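Local structure of C.Elegans p53 tumor suppressor-like transcription factor (Caenorhabditis elegans, 1T4W) at residues Phe21-Ser25 and Phe188-Glu192; Ile60-Lys64 and Arg76-Val82; Ser16-Ala20 and Trp32-Leu38; Ser106-Ser111 and Thr121-Tyr125; Thr152-Val157 and His169-Val175. The protein activates transcription through this zinc-binding DNA-binding domain, which recognises the p53 consensus, promoting apoptosis under genotoxic stress and ensuring meiotic chromosome segregation. All blocks are in the same frame, centred on the assembly; numbering follows the deposited sequence.

Contact 1 (Phe21-Ser25 and Phe188-Glu192); sequences FAISS and FCERE
Ser25 and Glu192 make the polar link between the end of a strand and a helix: the backbone N of Ser25 donates to Glu192 OE1 at 2.6 Å, with an angle of 157° at the hydrogen. The N-H meets the oxygen on its anti side, about 30° out of the carboxylate plane. Beside this bond, the Phe188 ring presents its rim to the strand: CZ lies 3.7 Å from Ser24 CB, and CE2 is equally close to Ile23 O, which sits in the ring plane. Earlier in the strand, Ala22 CB touches Cys189 SG at 4.1 Å. The bend of the Glu192 chain at chi2 (-67°) turns its carboxylate toward the strand, while its CG lies 3.6 Å above one face of the Phe188 ring, one helical turn back. With an alanine at this position, Ser25 N would probably lose its acceptor and the Phe188 face the CG that lies over it. In the second shell, Lys195 pairs with Glu192 OE1 and also bonds Ser25 OG, so the charge is shared, and the rings of Tyr30 and Trp32 meet Phe188. Ser24 OG accepts from Glu28 N across the following turn. A C-terminal helix packed against a short hairpin, here 19-23 with 29-33, is consistent with the sheet and helix of the loop-sheet-helix motif of p53-family DNA-binding domains.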
# COMPACT_ATOMS: atom_id res chain seq x y z
N PHE A 21 5.16 -0.65 12.06
CA PHE A 21 5.08 -1.79 11.16
C PHE A 21 5.40 -3.06 11.91
O PHE A 21 6.21 -3.04 12.84
CB PHE A 21 6.07 -1.58 10.01
CG PHE A 21 6.13 -2.72 9.03
CD1 PHE A 21 6.72 -3.93 9.38
CD2 PHE A 21 5.57 -2.59 7.76
CE1 PHE A 21 6.75 -5.00 8.49
CE2 PHE A 21 5.59 -3.65 6.86
CZ PHE A 21 6.18 -4.86 7.23
N ALA A 22 4.77 -4.16 11.53
CA ALA A 22 5.07 -5.42 12.18
C ALA A 22 4.73 -6.56 11.23
O ALA A 22 4.07 -6.37 10.20
CB ALA A 22 4.28 -5.57 13.50
N ILE A 23 5.18 -7.75 11.60
CA ILE A 23 4.94 -8.96 10.83
C ILE A 23 4.16 -9.84 11.76
O ILE A 23 4.38 -9.78 12.97
CB ILE A 23 6.25 -9.69 10.50
CG1 ILE A 23 7.21 -8.76 9.75
CG2 ILE A 23 5.94 -10.92 9.68
CD1 ILE A 23 6.76 -8.38 8.37
N SER A 24 3.26 -10.65 11.21
CA SER A 24 2.49 -11.55 12.05
C SER A 24 3.29 -12.83 12.21
O SER A 24 4.36 -12.98 11.61
CB SER A 24 1.15 -11.87 11.39
OG SER A 24 1.32 -12.68 10.24
N SER A 25 2.79 -13.74 13.03
CA SER A 25 3.47 -15.01 13.24
C SER A 25 3.50 -15.74 11.90
O SER A 25 4.35 -16.58 11.67
CB SER A 25 2.73 -15.86 14.27
OG SER A 25 1.56 -16.42 13.69
N PHE A 188 -1.16 -5.66 18.90
CA PHE A 188 -0.92 -6.71 17.91
C PHE A 188 0.29 -7.58 18.25
O PHE A 188 0.21 -8.81 18.22
CB PHE A 188 -0.72 -6.09 16.52
CG PHE A 188 -0.42 -7.10 15.44
CD1 PHE A 188 -1.45 -7.71 14.74
CD2 PHE A 188 0.89 -7.40 15.10
CE1 PHE A 188 -1.17 -8.61 13.70
CE2 PHE A 188 1.18 -8.30 14.06
CZ PHE A 188 0.16 -8.89 13.37
N CYS A 189 1.42 -6.94 18.56
CA CYS A 189 2.62 -7.69 18.90
C CYS A 189 2.43 -8.59 20.13
O CYS A 189 2.81 -9.77 20.11
CB CYS A 189 3.79 -6.72 19.12
SG CYS A 189 4.30 -5.90 17.58
N GLU A 190 1.82 -8.06 21.19
CA GLU A 190 1.58 -8.86 22.41
C GLU A 190 0.68 -10.04 22.11
O GLU A 190 0.93 -11.13 22.61
CB GLU A 190 0.94 -8.01 23.52
CG GLU A 190 1.85 -6.94 24.11
CD GLU A 190 2.95 -7.52 24.99
OE1 GLU A 190 2.61 -8.13 26.03
OE2 GLU A 190 4.14 -7.37 24.66
N ARG A 191 -0.36 -9.84 21.31
CA ARG A 191 -1.26 -10.94 20.97
C ARG A 191 -0.53 -12.01 20.15
O ARG A 191 -0.69 -13.21 20.40
CB ARG A 191 -2.49 -10.43 20.22
CG ARG A 191 -3.52 -9.77 21.12
CD ARG A 191 -4.82 -9.41 20.41
NE ARG A 191 -4.75 -8.18 19.61
CZ ARG A 191 -4.35 -8.13 18.34
NH1 ARG A 191 -3.99 -9.24 17.72
NH2 ARG A 191 -4.33 -6.97 17.69
N GLU A 192 0.29 -11.59 19.19
CA GLU A 192 1.05 -12.53 18.37
C GLU A 192 2.06 -13.32 19.19
O GLU A 192 2.12 -14.54 19.10
CB GLU A 192 1.79 -11.81 17.24
CG GLU A 192 0.89 -11.28 16.17
CD GLU A 192 0.21 -12.39 15.38
OE1 GLU A 192 0.93 -13.25 14.84
OE2 GLU A 192 -1.02 -12.39 15.28

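Contact 2 (Ile60-Lys64 and Arg76-Val82); sequences IRFVK and RNPRSDV
The loop 76-82, which leads toward the zinc ligands Cys85 and His88, lies against strand 57-65 of the sandwich through a single backbone bridge of Val63 with Asp81 and the guanidinium of Arg61. Arg61 NH1 forms a salt bridge to Asp81 OD1 at 2.6 Å, on the syn side of the carboxylate, with the two planes 67° apart. NH1 and NH2 also converge end-on upon Asn77 O, NH2 at 2.9 Å; the same oxygen closes the type I turn Asn77-Ser80 by accepting from Ser80 N. Val63 CG1 covers one guanidinium face, 3.5 Å above its centre, and the bonds to Asp81 and Asn77 fix its rotation. A methionine in place of Arg61 would probably leave the carboxylate of Asp81 without its countercharge and Asn77 O without two of its donors. One water joins Arg61 NE, Phe62 N and Asp81 OD1. Backbone bonds flank the bridge: Val82 N to Phe62 O at 3.1 Å and Lys64 N to Ser80 O at 3.0 Å. Lys64 bends at chi4 (-58°) and NZ reaches Asp81 O at 2.9 Å. Val82 CG2 packs on Phe62 CD2 at 3.7 Å; the side chain of Val82 is about 7 Å from that of zinc ligand Cys139. Asn77 OD1, bonded to Arg79 N, adds an Asx turn. Such a loop before the first zinc ligands probably corresponds to the L2 region of p53-family domains.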
# COMPACT_ATOMS: atom_id res chain seq x y z
N ILE A 60 0.46 1.02 -8.05
CA ILE A 60 0.21 1.06 -6.61
C ILE A 60 -1.29 1.27 -6.37
O ILE A 60 -1.87 2.23 -6.87
CB ILE A 60 0.97 2.23 -5.95
CG1 ILE A 60 2.47 2.11 -6.25
CG2 ILE A 60 0.72 2.22 -4.43
CD1 ILE A 60 3.22 3.42 -6.10
N ARG A 61 -1.90 0.38 -5.61
CA ARG A 61 -3.32 0.44 -5.31
C ARG A 61 -3.57 0.34 -3.81
O ARG A 61 -2.74 -0.16 -3.05
CB ARG A 61 -4.07 -0.71 -5.98
CG ARG A 61 -4.15 -0.67 -7.52
CD ARG A 61 -5.26 -1.66 -7.99
NE ARG A 61 -6.58 -1.18 -7.58
CZ ARG A 61 -7.68 -1.91 -7.55
NH1 ARG A 61 -8.82 -1.35 -7.16
NH2 ARG A 61 -7.65 -3.20 -7.87
N PHE A 62 -4.73 0.83 -3.39
CA PHE A 62 -5.10 0.76 -2.00
C PHE A 62 -6.56 0.31 -2.02
O PHE A 62 -7.48 1.07 -2.35
CB PHE A 62 -4.90 2.11 -1.30
CG PHE A 62 -5.05 2.03 0.20
CD1 PHE A 62 -4.24 1.17 0.95
CD2 PHE A 62 -6.00 2.82 0.86
CE1 PHE A 62 -4.36 1.08 2.33
CE2 PHE A 62 -6.14 2.75 2.26
CZ PHE A 62 -5.32 1.88 3.00
N VAL A 63 -6.73 -0.97 -1.67
CA VAL A 63 -8.03 -1.63 -1.72
C VAL A 63 -8.51 -2.22 -0.40
O VAL A 63 -7.77 -2.28 0.59
CB VAL A 63 -7.99 -2.78 -2.77
CG1 VAL A 63 -7.36 -2.27 -4.06
CG2 VAL A 63 -7.19 -3.98 -2.22
N LYS A 64 -9.76 -2.67 -0.40
CA LYS A 64 -10.35 -3.30 0.78
C LYS A 64 -10.83 -4.69 0.41
O LYS A 64 -11.16 -4.95 -0.75
CB LYS A 64 -11.51 -2.47 1.34
CG LYS A 64 -12.74 -2.39 0.45
CD LYS A 64 -13.71 -1.36 1.02
CE LYS A 64 -14.95 -1.20 0.16
NZ LYS A 64 -14.63 -0.80 -1.24
N ARG A 76 -6.83 -7.09 -7.60
CA ARG A 76 -6.89 -6.96 -9.05
C ARG A 76 -8.31 -6.58 -9.54
O ARG A 76 -8.56 -6.48 -10.73
CB ARG A 76 -6.39 -8.25 -9.70
CG ARG A 76 -4.90 -8.57 -9.43
CD ARG A 76 -4.47 -9.89 -10.08
NE ARG A 76 -3.10 -10.24 -9.69
CZ ARG A 76 -2.80 -10.97 -8.63
NH1 ARG A 76 -3.77 -11.46 -7.86
NH2 ARG A 76 -1.53 -11.17 -8.28
N ASN A 77 -9.22 -6.38 -8.60
CA ASN A 77 -10.61 -6.00 -8.91
C ASN A 77 -10.68 -4.48 -9.01
O ASN A 77 -10.44 -3.78 -8.03
CB ASN A 77 -11.51 -6.50 -7.77
CG ASN A 77 -12.95 -6.00 -7.88
OD1 ASN A 77 -13.33 -5.43 -8.87
ND2 ASN A 77 -13.73 -6.23 -6.84
N PRO A 78 -11.03 -3.94 -10.19
CA PRO A 78 -11.09 -2.47 -10.29
C PRO A 78 -12.12 -1.78 -9.41
O PRO A 78 -12.08 -0.56 -9.25
CB PRO A 78 -11.32 -2.24 -11.78
CG PRO A 78 -12.09 -3.44 -12.20
CD PRO A 78 -11.42 -4.58 -11.46
N ARG A 79 -13.02 -2.56 -8.82
CA ARG A 79 -14.06 -1.97 -7.98
C ARG A 79 -13.78 -2.05 -6.48
O ARG A 79 -14.63 -1.69 -5.67
CB ARG A 79 -15.41 -2.66 -8.26
CG ARG A 79 -16.00 -2.40 -9.66
CD ARG A 79 -17.08 -3.42 -9.99
NE ARG A 79 -16.59 -4.80 -9.85
CZ ARG A 79 -15.71 -5.38 -10.66
NH1 ARG A 79 -15.21 -4.72 -11.70
NH2 ARG A 79 -15.31 -6.63 -10.43
N SER A 80 -12.59 -2.48 -6.09
CA SER A 80 -12.33 -2.63 -4.65
C SER A 80 -11.63 -1.48 -3.93
O SER A 80 -11.19 -1.65 -2.80
CB SER A 80 -11.53 -3.92 -4.42
OG SER A 80 -10.23 -3.76 -4.96
N ASP A 81 -11.51 -0.32 -4.56
CA ASP A 81 -10.82 0.77 -3.88
C ASP A 81 -11.38 1.13 -2.51
O ASP A 81 -12.58 1.00 -2.27
CB ASP A 81 -10.86 2.05 -4.71
CG ASP A 81 -10.06 1.95 -5.97
OD1 ASP A 81 -9.24 1.01 -6.07
OD2 ASP A 81 -10.24 2.81 -6.84
N VAL A 82 -10.49 1.58 -1.62
CA VAL A 82 -10.94 2.08 -0.33
C VAL A 82 -11.43 3.46 -0.75
O VAL A 82 -10.71 4.17 -1.46
CB VAL A 82 -9.79 2.25 0.66
CG1 VAL A 82 -10.32 2.86 1.96
CG2 VAL A 82 -9.13 0.92 0.92
O HOH W 1 -6.56 1.27 -5.55
O HOH W 2 -8.14 3.66 -2.38

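Contact 3 (Ser16-Ala20 and Trp32-Leu38); sequences SSDMA and WTKMGCL
Backbone hydrogen bonds set the pairing of Ala20 with Trp32: Ala20 N donates to Trp32 O at 2.8 Å, and Trp32 N returns a bond to Ala20 O at an angle of 169°. A third, from Lys34 N to Asp18 O at 2.9 Å, extends the grip beyond the strand end. Between them Met19 and Thr33 form an antiparallel non-hydrogen-bonded pair, with Met19 CA brought to 3.1 Å from Trp32 O in a CA-H...O contact. The charged contact is looser: Lys34, extended beyond CG, runs out over Asp18 and puts NZ 3.3 Å from Asp18 OD1, a weak salt bridge. Ser16 OG accepts from Asp18 N, and weakly from Met19 N, in an ST turn that leads the chain into the strand. Side-chain packing divides between the two faces of the hairpin. On the face of Met19 and Thr33, the methionine is bent at chi3 (72°), bringing CE to 3.8 Å from Cys37 CB and close to Leu38 O; Val39 and Phe137 continue this packing. On the other, the Trp32 indole meets Ala20 O with its edge, CE3 at 3.4 Å, and lies against helix 181-194 near Pro181 and Asp184. The arrangement is a short antiparallel hairpin at the margin of the larger sheet, probably as in other p53-family domains.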
# COMPACT_ATOMS: atom_id res chain seq x y z
N SER A 16 8.78 5.79 15.50
CA SER A 16 7.90 6.90 15.21
C SER A 16 6.58 6.84 15.99
O SER A 16 6.04 5.75 16.22
CB SER A 16 7.57 6.93 13.71
OG SER A 16 6.44 7.74 13.47
N SER A 17 6.06 8.00 16.38
CA SER A 17 4.79 8.06 17.09
C SER A 17 3.65 7.96 16.10
O SER A 17 2.57 7.51 16.44
CB SER A 17 4.64 9.39 17.85
OG SER A 17 5.57 9.49 18.91
N ASP A 18 3.93 8.38 14.86
CA ASP A 18 2.93 8.42 13.79
C ASP A 18 2.66 7.18 12.97
O ASP A 18 1.70 7.18 12.19
CB ASP A 18 3.29 9.53 12.80
CG ASP A 18 3.41 10.87 13.46
OD1 ASP A 18 2.94 10.99 14.61
OD2 ASP A 18 3.96 11.78 12.81
N MET A 19 3.50 6.17 13.11
CA MET A 19 3.34 4.93 12.34
C MET A 19 4.16 3.82 12.94
O MET A 19 5.12 4.08 13.66
CB MET A 19 3.76 5.16 10.89
CG MET A 19 5.16 5.77 10.78
SD MET A 19 5.51 6.42 9.13
CE MET A 19 4.43 7.89 9.12
N ALA A 20 3.80 2.59 12.60
CA ALA A 20 4.47 1.41 13.12
C ALA A 20 4.20 0.26 12.15
O ALA A 20 3.14 0.19 11.53
CB ALA A 20 3.92 1.07 14.49
N TRP A 32 0.35 0.43 10.68
CA TRP A 32 -0.61 1.29 11.38
C TRP A 32 0.02 2.65 11.21
O TRP A 32 1.22 2.80 11.41
CB TRP A 32 -0.71 0.98 12.88
CG TRP A 32 -1.21 -0.42 13.20
CD1 TRP A 32 -2.49 -0.80 13.51
CD2 TRP A 32 -0.42 -1.61 13.25
NE1 TRP A 32 -2.55 -2.15 13.76
CE2 TRP A 32 -1.29 -2.67 13.60
CE3 TRP A 32 0.93 -1.88 13.02
CZ2 TRP A 32 -0.84 -3.99 13.73
CZ3 TRP A 32 1.38 -3.19 13.14
CH2 TRP A 32 0.49 -4.23 13.50
N THR A 33 -0.77 3.65 10.82
CA THR A 33 -0.25 5.01 10.65
C THR A 33 -1.37 6.01 10.86
O THR A 33 -2.55 5.66 10.76
CB THR A 33 0.31 5.22 9.20
OG1 THR A 33 0.68 6.59 8.99
CG2 THR A 33 -0.74 4.82 8.17
N LYS A 34 -1.02 7.26 11.19
CA LYS A 34 -2.03 8.30 11.35
C LYS A 34 -2.27 8.82 9.94
O LYS A 34 -1.42 8.63 9.06
CB LYS A 34 -1.49 9.48 12.17
CG LYS A 34 -1.10 9.18 13.60
CD LYS A 34 -0.66 10.48 14.20
CE LYS A 34 -0.11 10.31 15.59
NZ LYS A 34 0.15 11.66 16.15
N MET A 35 -3.40 9.48 9.70
CA MET A 35 -3.62 10.03 8.36
C MET A 35 -2.80 11.32 8.24
O MET A 35 -2.36 11.86 9.25
CB MET A 35 -5.12 10.29 8.10
CG MET A 35 -5.77 11.41 8.86
SD MET A 35 -7.42 11.83 8.14
CE MET A 35 -6.95 13.06 6.93
N GLY A 36 -2.56 11.80 7.03
CA GLY A 36 -1.77 13.01 6.88
C GLY A 36 -0.29 12.86 7.21
O GLY A 36 0.40 13.85 7.39
N CYS A 37 0.21 11.63 7.31
CA CYS A 37 1.64 11.44 7.61
C CYS A 37 2.33 10.67 6.50
O CYS A 37 1.75 9.72 5.94
CB CYS A 37 1.83 10.70 8.95
SG CYS A 37 1.23 11.65 10.39
N LEU A 38 3.55 11.08 6.18
CA LEU A 38 4.34 10.46 5.12
C LEU A 38 4.91 9.13 5.57
O LEU A 38 5.72 9.07 6.48
CB LEU A 38 5.48 11.38 4.69
CG LEU A 38 4.99 12.70 4.08
CD1 LEU A 38 6.14 13.69 3.96
CD2 LEU A 38 4.35 12.43 2.74

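Contact 4 (Ser106-Ser111 and Thr121-Tyr125); sequences SEHEFS and TLIMY
His108 and Met124 form the tight part of this contact. Met124 CG lies 3.7 Å from the centroid of the imidazole and 7° off its normal, a CH-pi contact, and SD follows over the same face; Glu107 CG covers the opposite one. Tyr125 CE2 comes to the ring edge 3.6 Å from His108 CE1. The imidazole NE2 bonds Gln130 O. Leu122 presses inward beside it: its CD2 is 3.4 Å from Phe110 CB. Because Phe110 CG stands between the backbone N and the carbonyl carbon (chi1 64°), the phenyl ring is carried away from the facing strand and the closest touch is made by CB. The other face, bearing Glu109, Ser111, Thr121 and Ile123, is looser: Ile123 CD1 rests 4.1 Å from Ser111 OG, and Glu109 and Ser111 are exposed. The strands stay joined by Ile123 N to Glu109 O at 2.7 Å and by a reciprocal pair between Ser111 and Thr121. At the open end, away from the hairpin turn, pairing loosens: a water accepts from Glu109 N and donates to Ile123 O, 2.6 Å from that oxygen. This is a twisted antiparallel hairpin forming the margin of the sandwich, one face on the core.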
# COMPACT_ATOMS: atom_id res chain seq x y z
N SER A 106 8.65 10.77 -4.59
CA SER A 106 8.88 9.58 -5.38
C SER A 106 10.13 9.77 -6.19
O SER A 106 10.26 10.79 -6.91
CB SER A 106 7.70 9.33 -6.34
OG SER A 106 7.96 8.19 -7.14
N GLU A 107 11.03 8.81 -6.09
CA GLU A 107 12.27 8.87 -6.85
C GLU A 107 11.92 8.64 -8.33
O GLU A 107 12.59 9.15 -9.21
CB GLU A 107 13.26 7.80 -6.37
CG GLU A 107 12.78 6.38 -6.64
CD GLU A 107 13.89 5.34 -6.52
OE1 GLU A 107 14.99 5.56 -7.06
OE2 GLU A 107 13.64 4.28 -5.90
N HIS A 108 10.85 7.89 -8.58
CA HIS A 108 10.41 7.61 -9.94
C HIS A 108 9.30 8.51 -10.44
O HIS A 108 8.47 9.00 -9.67
CB HIS A 108 9.94 6.15 -10.04
CG HIS A 108 11.05 5.16 -9.89
ND1 HIS A 108 12.10 5.10 -10.77
CD2 HIS A 108 11.26 4.18 -8.98
CE1 HIS A 108 12.92 4.12 -10.41
NE2 HIS A 108 12.43 3.55 -9.33
N GLU A 109 9.30 8.74 -11.75
CA GLU A 109 8.25 9.54 -12.37
C GLU A 109 6.99 8.70 -12.22
O GLU A 109 7.07 7.47 -12.25
CB GLU A 109 8.55 9.72 -13.87
CG GLU A 109 7.36 10.21 -14.68
CD GLU A 109 7.65 10.24 -16.18
OE1 GLU A 109 8.77 9.87 -16.61
OE2 GLU A 109 6.75 10.62 -16.94
N PHE A 110 5.83 9.34 -12.06
CA PHE A 110 4.58 8.58 -11.93
C PHE A 110 3.43 9.31 -12.58
O PHE A 110 3.53 10.50 -12.86
CB PHE A 110 4.25 8.32 -10.44
CG PHE A 110 3.97 9.58 -9.65
CD1 PHE A 110 2.68 10.12 -9.61
CD2 PHE A 110 5.01 10.23 -8.97
CE1 PHE A 110 2.42 11.30 -8.88
CE2 PHE A 110 4.76 11.40 -8.25
CZ PHE A 110 3.47 11.94 -8.20
N SER A 111 2.35 8.57 -12.84
CA SER A 111 1.13 9.11 -13.41
C SER A 111 -0.01 8.47 -12.60
O SER A 111 0.22 7.53 -11.85
CB SER A 111 0.96 8.70 -14.88
OG SER A 111 0.81 7.29 -15.00
N THR A 121 0.90 4.91 -11.16
CA THR A 121 1.84 4.12 -11.94
C THR A 121 3.19 4.78 -12.01
O THR A 121 3.34 5.90 -12.54
CB THR A 121 1.34 3.89 -13.38
OG1 THR A 121 0.10 3.17 -13.34
CG2 THR A 121 2.35 3.06 -14.18
N LEU A 122 4.19 4.08 -11.50
CA LEU A 122 5.54 4.60 -11.53
C LEU A 122 6.18 4.18 -12.84
O LEU A 122 6.13 3.01 -13.20
CB LEU A 122 6.38 4.01 -10.39
CG LEU A 122 5.89 4.18 -8.96
CD1 LEU A 122 6.99 3.73 -8.00
CD2 LEU A 122 5.53 5.62 -8.72
N ILE A 123 6.75 5.14 -13.56
CA ILE A 123 7.42 4.83 -14.82
C ILE A 123 8.88 4.66 -14.50
O ILE A 123 9.53 5.58 -14.01
CB ILE A 123 7.26 5.95 -15.88
CG1 ILE A 123 5.82 6.00 -16.38
CG2 ILE A 123 8.18 5.68 -17.05
CD1 ILE A 123 4.81 6.56 -15.39
N MET A 124 9.40 3.47 -14.77
CA MET A 124 10.79 3.21 -14.47
C MET A 124 11.65 2.99 -15.69
O MET A 124 11.29 3.38 -16.80
CB MET A 124 10.86 2.05 -13.51
CG MET A 124 10.03 2.42 -12.28
SD MET A 124 10.14 1.26 -10.97
CE MET A 124 9.46 -0.18 -11.80
N TYR A 125 12.80 2.36 -15.50
CA TYR A 125 13.71 2.16 -16.61
C TYR A 125 14.30 0.77 -16.51
O TYR A 125 14.34 0.18 -15.42
CB TYR A 125 14.81 3.21 -16.56
CG TYR A 125 15.42 3.28 -15.18
CD1 TYR A 125 16.43 2.39 -14.79
CD2 TYR A 125 14.96 4.19 -14.24
CE1 TYR A 125 16.95 2.40 -13.50
CE2 TYR A 125 15.47 4.22 -12.94
CZ TYR A 125 16.46 3.32 -12.58
OH TYR A 125 16.96 3.35 -11.30
O HOH W 3 15.44 2.51 -8.74
O HOH W 4 11.21 7.47 -13.40

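Contact 5 (Thr152-Val157 and His169-Val175); sequences TMCLAV and HAYIKQV
The shortest direct bond between the strands runs from Ile172 N to Leu155 O, 2.8 Å, and lies in the carbonyl plane; the return bond, Leu155 N to Ile172 O, is weak. Val157 and Ala170 pair more evenly, with Val157 N to Ala170 O at 2.9 Å and nearly straight (175°). Past Ile172 the chain turns a corner at Lys173, two residues (Lys173 and Gln174) facing the single Cys154, before Val175 N regains Met153 O at 3.0 Å. With chi1 at 179°, Cys154 SG lies opposite the main-chain N and runs to Tyr171 CB at 3.7 Å, meeting the tyrosine ring obliquely. On the other face Leu155 and Ile172 lie side by side, CD2 to CD1 3.9 Å, and Leu155 CB touches Val175 CG2; Ile6 of strand 3-8 packs on this layer. At the corner a water takes a proton from Lys173 NZ and gives one to Gln174 OE1 at 2.8 Å; NZ also bonds Tyr30 OH. A second water accepts from Met153 N and donates to Val175 O, 2.7 Å away. The chemistry implies a hairpin whose face of Leu155, Ile172 and Val175 is packed by aliphatic groups, while water and the lysine serve the polar groups where regular pairing breaks.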
# COMPACT_ATOMS: atom_id res chain seq x y z
N THR A 152 -10.79 -5.21 5.52
CA THR A 152 -9.37 -4.98 5.72
C THR A 152 -8.84 -4.13 4.56
O THR A 152 -9.13 -4.42 3.40
CB THR A 152 -8.64 -6.32 5.77
OG1 THR A 152 -9.24 -7.14 6.78
CG2 THR A 152 -7.15 -6.13 6.09
N MET A 153 -8.09 -3.08 4.88
CA MET A 153 -7.51 -2.23 3.82
C MET A 153 -6.15 -2.85 3.49
O MET A 153 -5.45 -3.30 4.39
CB MET A 153 -7.34 -0.81 4.30
CG MET A 153 -8.64 -0.16 4.67
SD MET A 153 -8.39 1.56 5.10
CE MET A 153 -10.06 2.07 5.45
N CYS A 154 -5.79 -2.82 2.21
CA CYS A 154 -4.58 -3.45 1.71
C CYS A 154 -3.79 -2.60 0.70
O CYS A 154 -4.38 -2.08 -0.26
CB CYS A 154 -4.98 -4.78 1.05
SG CYS A 154 -3.61 -5.70 0.32
N LEU A 155 -2.49 -2.43 0.92
CA LEU A 155 -1.65 -1.65 0.00
C LEU A 155 -0.96 -2.68 -0.89
O LEU A 155 -0.14 -3.49 -0.40
CB LEU A 155 -0.57 -0.85 0.77
CG LEU A 155 0.38 -0.03 -0.13
CD1 LEU A 155 -0.46 0.98 -0.92
CD2 LEU A 155 1.44 0.70 0.70
N ALA A 156 -1.29 -2.66 -2.18
CA ALA A 156 -0.74 -3.63 -3.14
C ALA A 156 0.01 -2.97 -4.28
O ALA A 156 -0.40 -1.91 -4.77
CB ALA A 156 -1.90 -4.50 -3.72
N VAL A 157 1.09 -3.62 -4.71
CA VAL A 157 1.91 -3.15 -5.82
C VAL A 157 2.09 -4.27 -6.85
O VAL A 157 2.17 -5.45 -6.51
CB VAL A 157 3.31 -2.65 -5.35
CG1 VAL A 157 3.16 -1.33 -4.59
CG2 VAL A 157 3.98 -3.70 -4.50
N HIS A 169 3.95 -9.25 -7.90
CA HIS A 169 3.08 -8.44 -7.05
C HIS A 169 3.50 -8.61 -5.61
O HIS A 169 4.24 -9.54 -5.29
CB HIS A 169 1.59 -8.81 -7.22
CG HIS A 169 1.19 -10.12 -6.60
ND1 HIS A 169 1.61 -11.33 -7.08
CD2 HIS A 169 0.35 -10.40 -5.57
CE1 HIS A 169 1.06 -12.31 -6.38
NE2 HIS A 169 0.29 -11.77 -5.46
N ALA A 170 3.04 -7.70 -4.75
CA ALA A 170 3.35 -7.77 -3.33
C ALA A 170 2.37 -6.86 -2.63
O ALA A 170 1.80 -5.97 -3.25
CB ALA A 170 4.79 -7.30 -3.05
N TYR A 171 2.16 -7.07 -1.34
CA TYR A 171 1.26 -6.20 -0.62
C TYR A 171 1.52 -6.21 0.87
O TYR A 171 2.22 -7.09 1.39
CB TYR A 171 -0.21 -6.61 -0.88
CG TYR A 171 -0.52 -8.07 -0.59
CD1 TYR A 171 -0.70 -8.52 0.72
CD2 TYR A 171 -0.57 -9.01 -1.62
CE1 TYR A 171 -0.92 -9.84 1.00
CE2 TYR A 171 -0.79 -10.37 -1.35
CZ TYR A 171 -0.96 -10.77 -0.03
OH TYR A 171 -1.17 -12.07 0.28
N ILE A 172 0.98 -5.18 1.53
CA ILE A 172 1.00 -5.08 2.97
C ILE A 172 -0.42 -5.59 3.28
O ILE A 172 -1.43 -4.96 2.93
CB ILE A 172 1.15 -3.65 3.44
CG1 ILE A 172 2.57 -3.18 3.11
CG2 ILE A 172 0.90 -3.59 4.99
CD1 ILE A 172 2.84 -1.73 3.40
N LYS A 173 -0.46 -6.77 3.88
CA LYS A 173 -1.70 -7.47 4.18
C LYS A 173 -2.76 -6.64 4.89
O LYS A 173 -3.94 -6.71 4.56
CB LYS A 173 -1.35 -8.74 4.95
CG LYS A 173 -2.48 -9.74 5.12
CD LYS A 173 -3.04 -9.64 6.50
CE LYS A 173 -4.07 -10.74 6.79
NZ LYS A 173 -4.56 -10.58 8.20
N GLN A 174 -2.35 -5.87 5.88
CA GLN A 174 -3.31 -5.03 6.56
C GLN A 174 -2.72 -3.68 6.90
O GLN A 174 -1.65 -3.58 7.49
CB GLN A 174 -3.85 -5.67 7.86
CG GLN A 174 -4.67 -4.68 8.70
CD GLN A 174 -5.07 -5.26 10.04
OE1 GLN A 174 -5.86 -6.19 10.08
NE2 GLN A 174 -4.51 -4.73 11.15
N VAL A 175 -3.45 -2.64 6.50
CA VAL A 175 -3.09 -1.28 6.78
C VAL A 175 -4.23 -0.66 7.59
O VAL A 175 -5.42 -0.76 7.21
CB VAL A 175 -2.89 -0.47 5.48
CG1 VAL A 175 -2.72 1.01 5.81
CG2 VAL A 175 -1.68 -0.98 4.72
O HOH W 5 -6.53 -8.31 8.41
O HOH W 6 -7.46 -2.43 7.63

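How the contacts relate
From the N terminus, contact 3 closes first, joining the two strands of the hairpin 19-23 and 29-33. Contact 1 starts on the same first strand and closes only at helix 181-194, so the two cross, and Trp32 packs between them against Phe188 and Ala22. Contacts 2, 4 and 5 follow one another within that long loop. Contact 2 ties the loop before the first zinc ligands to strand 57-65, whose two sheet neighbours belong to contacts 4 and 5: Ile60 packs on Leu122, and Arg61 and Val63 pair with strand 152-160. Strand 166-177 then lies beside strand 29-33. Thus the larger sheet runs through all five, from one margin to the other.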